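Local coordinates for pectinesterase (Sitophilus oryzae, PDB 4PMH), which hydrolyses the methyl esters of pectin, releasing methanol, and probably helps the rice weevil digest plant cell walls, at residues A[9-22]-A[315-329]. Residues are numbered along the deposited sequence; the frame is centred on the assembly and turned at random.
Sequences SRPILTASESNYFT and KESTIDGIINTSGPW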
# COMPACT_ATOMS: atom_id res chain seq x y z
N SER A 9 22.80 -7.10 -9.71
CA SER A 9 21.63 -6.32 -10.13
C SER A 9 20.30 -7.04 -9.86
O SER A 9 19.24 -6.43 -9.88
CB SER A 9 21.71 -5.95 -11.60
OG SER A 9 22.74 -5.00 -11.81
N ARG A 10 20.38 -8.33 -9.56
CA ARG A 10 19.18 -9.12 -9.31
C ARG A 10 19.46 -10.31 -8.40
O ARG A 10 19.56 -11.46 -8.86
CB ARG A 10 18.56 -9.59 -10.62
CG ARG A 10 17.16 -10.12 -10.42
CD ARG A 10 16.41 -10.35 -11.73
NE ARG A 10 15.02 -10.69 -11.46
CZ ARG A 10 14.06 -10.81 -12.37
NH1 ARG A 10 14.31 -10.65 -13.67
NH2 ARG A 10 12.83 -11.12 -11.96
N PRO A 11 19.61 -10.03 -7.09
CA PRO A 11 19.91 -11.08 -6.13
C PRO A 11 18.72 -11.99 -5.87
O PRO A 11 17.57 -11.53 -5.86
CB PRO A 11 20.32 -10.32 -4.87
CG PRO A 11 19.90 -8.91 -5.06
CD PRO A 11 19.65 -8.68 -6.51
N ILE A 12 19.02 -13.26 -5.68
CA ILE A 12 18.03 -14.30 -5.46
C ILE A 12 18.36 -15.04 -4.18
O ILE A 12 19.49 -15.44 -3.97
CB ILE A 12 18.02 -15.33 -6.63
CG1 ILE A 12 17.81 -14.64 -7.97
CG2 ILE A 12 17.00 -16.45 -6.39
CD1 ILE A 12 16.48 -13.91 -8.14
N LEU A 13 17.37 -15.24 -3.34
CA LEU A 13 17.54 -16.00 -2.10
C LEU A 13 17.86 -17.47 -2.38
O LEU A 13 17.35 -18.07 -3.33
CB LEU A 13 16.27 -15.94 -1.26
CG LEU A 13 15.78 -14.58 -0.73
CD1 LEU A 13 14.52 -14.77 0.10
CD2 LEU A 13 16.84 -13.85 0.07
N THR A 14 18.67 -18.06 -1.52
CA THR A 14 18.90 -19.49 -1.52
C THR A 14 17.68 -20.19 -0.96
O THR A 14 16.88 -19.58 -0.24
CB THR A 14 20.13 -19.87 -0.69
OG1 THR A 14 19.91 -19.58 0.70
CG2 THR A 14 21.36 -19.11 -1.17
N ALA A 15 17.57 -21.49 -1.23
CA ALA A 15 16.48 -22.28 -0.65
C ALA A 15 16.43 -22.18 0.86
O ALA A 15 15.35 -22.15 1.47
CB ALA A 15 16.59 -23.74 -1.08
N SER A 16 17.60 -22.14 1.48
CA SER A 16 17.71 -22.08 2.94
C SER A 16 17.24 -20.72 3.47
O SER A 16 16.43 -20.63 4.38
CB SER A 16 19.19 -22.31 3.31
OG SER A 16 19.35 -22.46 4.69
N GLU A 17 17.78 -19.67 2.88
CA GLU A 17 17.32 -18.30 3.14
C GLU A 17 15.80 -18.12 3.00
O GLU A 17 15.16 -17.44 3.83
CB GLU A 17 18.06 -17.35 2.21
CG GLU A 17 19.50 -17.08 2.62
CD GLU A 17 20.26 -16.27 1.58
OE1 GLU A 17 19.81 -16.25 0.41
OE2 GLU A 17 21.33 -15.70 1.89
N SER A 18 15.21 -18.73 1.96
CA SER A 18 13.77 -18.64 1.72
C SER A 18 12.93 -19.09 2.90
O SER A 18 11.86 -18.54 3.13
CB SER A 18 13.35 -19.43 0.46
OG SER A 18 13.34 -20.83 0.69
N ASN A 19 13.42 -20.07 3.68
CA ASN A 19 12.67 -20.56 4.84
C ASN A 19 12.47 -19.51 5.95
O ASN A 19 11.61 -19.67 6.82
CB ASN A 19 13.33 -21.82 5.45
CG ASN A 19 13.38 -23.00 4.49
OD1 ASN A 19 14.45 -23.56 4.22
ND2 ASN A 19 12.23 -23.38 3.97
N TYR A 20 13.26 -18.43 5.93
CA TYR A 20 13.09 -17.36 6.91
C TYR A 20 12.00 -16.37 6.49
O TYR A 20 11.68 -15.47 7.26
CB TYR A 20 14.39 -16.60 7.17
CG TYR A 20 15.60 -17.48 7.37
CD1 TYR A 20 15.51 -18.67 8.11
CD2 TYR A 20 16.83 -17.14 6.81
CE1 TYR A 20 16.62 -19.49 8.28
CE2 TYR A 20 17.94 -17.95 6.97
CZ TYR A 20 17.84 -19.12 7.71
OH TYR A 20 18.96 -19.92 7.86
N PHE A 21 11.45 -16.53 5.29
CA PHE A 21 10.51 -15.55 4.74
C PHE A 21 9.27 -16.23 4.22
O PHE A 21 9.23 -16.70 3.08
CB PHE A 21 11.18 -14.76 3.64
CG PHE A 21 12.41 -14.07 4.09
CD1 PHE A 21 12.34 -12.93 4.87
CD2 PHE A 21 13.66 -14.61 3.80
CE1 PHE A 21 13.48 -12.29 5.29
CE2 PHE A 21 14.81 -13.99 4.23
CZ PHE A 21 14.73 -12.83 4.98
N THR A 22 8.26 -16.26 5.06
CA THR A 22 7.03 -16.96 4.80
C THR A 22 5.91 -16.10 5.40
O THR A 22 6.18 -15.18 6.18
CB THR A 22 7.02 -18.34 5.50
OG1 THR A 22 6.94 -18.15 6.92
CG2 THR A 22 8.28 -19.12 5.17
N LYS A 315 8.27 -13.69 -3.77
CA LYS A 315 8.46 -15.14 -3.71
C LYS A 315 7.33 -15.90 -4.42
O LYS A 315 6.16 -15.60 -4.20
CB LYS A 315 8.45 -15.57 -2.24
CG LYS A 315 8.56 -17.07 -2.00
CD LYS A 315 8.96 -17.31 -0.55
CE LYS A 315 9.05 -18.79 -0.21
NZ LYS A 315 9.37 -18.96 1.23
N GLU A 316 7.70 -16.89 -5.25
CA GLU A 316 6.72 -17.77 -5.90
C GLU A 316 5.57 -17.01 -6.56
O GLU A 316 4.41 -17.36 -6.45
CB GLU A 316 6.28 -18.86 -4.91
CG GLU A 316 7.50 -19.69 -4.54
CD GLU A 316 7.27 -20.80 -3.56
OE1 GLU A 316 6.12 -20.98 -3.14
OE2 GLU A 316 8.26 -21.50 -3.22
N SER A 317 5.95 -15.94 -7.24
CA SER A 317 5.02 -15.09 -7.93
C SER A 317 5.28 -15.11 -9.44
O SER A 317 6.36 -15.51 -9.90
CB SER A 317 5.10 -13.68 -7.38
OG SER A 317 4.59 -13.62 -6.06
N THR A 318 4.27 -14.69 -10.18
CA THR A 318 4.35 -14.54 -11.61
C THR A 318 4.75 -13.10 -11.95
O THR A 318 4.08 -12.16 -11.54
CB THR A 318 2.99 -14.87 -12.24
OG1 THR A 318 2.67 -16.26 -12.00
CG2 THR A 318 3.01 -14.60 -13.73
N ILE A 319 5.84 -12.93 -12.67
CA ILE A 319 6.28 -11.60 -13.08
C ILE A 319 6.21 -11.55 -14.60
O ILE A 319 6.90 -12.32 -15.27
CB ILE A 319 7.70 -11.30 -12.59
CG1 ILE A 319 7.79 -11.51 -11.06
CG2 ILE A 319 8.12 -9.90 -12.97
CD1 ILE A 319 9.17 -11.25 -10.48
N ASP A 320 5.38 -10.67 -15.16
CA ASP A 320 5.26 -10.65 -16.62
C ASP A 320 6.41 -9.86 -17.22
O ASP A 320 7.17 -9.22 -16.52
CB ASP A 320 3.89 -10.14 -17.07
CG ASP A 320 2.77 -11.15 -16.80
OD1 ASP A 320 3.02 -12.36 -16.70
OD2 ASP A 320 1.61 -10.76 -16.65
N GLY A 321 6.56 -9.97 -18.54
CA GLY A 321 7.69 -9.38 -19.23
C GLY A 321 7.52 -7.90 -19.43
O GLY A 321 7.70 -7.41 -20.53
N ILE A 322 7.21 -7.18 -18.37
CA ILE A 322 7.03 -5.74 -18.42
C ILE A 322 8.22 -5.05 -17.76
O ILE A 322 8.34 -3.83 -17.82
CB ILE A 322 5.74 -5.34 -17.70
CG1 ILE A 322 5.76 -5.80 -16.24
CG2 ILE A 322 4.54 -5.97 -18.42
CD1 ILE A 322 4.77 -5.07 -15.36
N ILE A 323 9.10 -5.83 -17.13
CA ILE A 323 10.21 -5.26 -16.37
C ILE A 323 11.54 -5.43 -17.07
O ILE A 323 11.72 -6.26 -17.97
CB ILE A 323 10.33 -5.86 -14.96
CG1 ILE A 323 10.61 -7.38 -15.02
CG2 ILE A 323 9.07 -5.58 -14.16
CD1 ILE A 323 11.41 -7.90 -13.85
N ASN A 324 12.48 -4.63 -16.60
CA ASN A 324 13.87 -4.78 -16.96
C ASN A 324 14.43 -6.06 -16.33
O ASN A 324 14.75 -6.09 -15.15
CB ASN A 324 14.64 -3.57 -16.47
CG ASN A 324 16.03 -3.53 -17.04
OD1 ASN A 324 16.65 -4.57 -17.25
ND2 ASN A 324 16.53 -2.33 -17.29
N THR A 325 14.58 -7.08 -17.15
CA THR A 325 14.85 -8.43 -16.68
C THR A 325 16.28 -8.60 -16.13
O THR A 325 16.53 -9.51 -15.32
CB THR A 325 14.52 -9.44 -17.82
OG1 THR A 325 13.24 -10.02 -17.57
CG2 THR A 325 15.54 -10.56 -17.94
N SER A 326 17.20 -7.75 -16.58
CA SER A 326 18.58 -7.75 -16.05
C SER A 326 18.75 -6.89 -14.79
O SER A 326 19.62 -7.18 -13.96
CB SER A 326 19.57 -7.25 -17.11
OG SER A 326 19.17 -7.62 -18.41
N GLY A 327 17.93 -5.84 -14.65
CA GLY A 327 18.05 -4.86 -13.57
C GLY A 327 16.71 -4.25 -13.16
O GLY A 327 16.41 -3.08 -13.46
N PRO A 328 15.89 -5.05 -12.45
CA PRO A 328 14.54 -4.68 -12.04
C PRO A 328 14.45 -3.70 -10.85
O PRO A 328 13.35 -3.28 -10.49
CB PRO A 328 13.90 -6.03 -11.68
CG PRO A 328 15.04 -6.92 -11.35
CD PRO A 328 16.30 -6.36 -11.93
N TRP A 329 15.59 -3.36 -10.24
CA TRP A 329 15.63 -2.50 -9.07
C TRP A 329 16.39 -1.22 -9.41
O TRP A 329 17.53 -1.29 -9.83
CB TRP A 329 16.38 -3.20 -7.96
CG TRP A 329 15.88 -4.56 -7.63
CD1 TRP A 329 16.58 -5.73 -7.76
CD2 TRP A 329 14.59 -4.92 -7.11
NE1 TRP A 329 15.81 -6.79 -7.36
CE2 TRP A 329 14.59 -6.33 -6.93
CE3 TRP A 329 13.45 -4.19 -6.74
CZ2 TRP A 329 13.49 -7.02 -6.43
CZ3 TRP A 329 12.35 -4.89 -6.24
CH2 TRP A 329 12.38 -6.29 -6.07
O HOH W 1 18.62 -3.76 -10.77
O HOH W 2 16.11 -9.52 -7.06
O HOH W 3 10.58 -21.75 1.18
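Arg10 reaches across to the loop 323-328 and donates from NH1 to Thr325 O at 3.0 Å, the acceptor lying at the guanidinium edge and in its plane, with an N-H...O angle of 151°. With CG anti to the backbone N (chi1 -166°) and the chain extended to NE, arginine has the length this span needs. Pro328 packs across that chain, its CG 3.7 Å from Arg10 CD and over one face of the guanidinium, while CD1 of Ile319 and of Ile323 close on NH2. Glu358 forms a salt bridge with Arg10 NE, and Gly365 O accepts from NH2. An alanine here would probably leave Glu358 without its countercharge and open a gap beneath Pro328.

At the other end, Lys315 stretches out fully to reach two carbonyls of the type I beta turn Ser18-Phe21: NZ donates to Phe21 O at 2.9 Å and, weakly, to Ser18 O, and a water links it to Ser18 OG. Beside the arginine, Ser9 O meets the indole edge at Trp329 CD1 (3.5 Å), and a water joins Trp329 NE1 to Pro11 O.

Further out, the Thr14-Glu17 capping box starts the short helix 15-18, and Glu358 belongs to strand 355-359. The N-terminal segment thus packs against the last turns of the right-handed parallel beta-helix characteristic of pectinesterases.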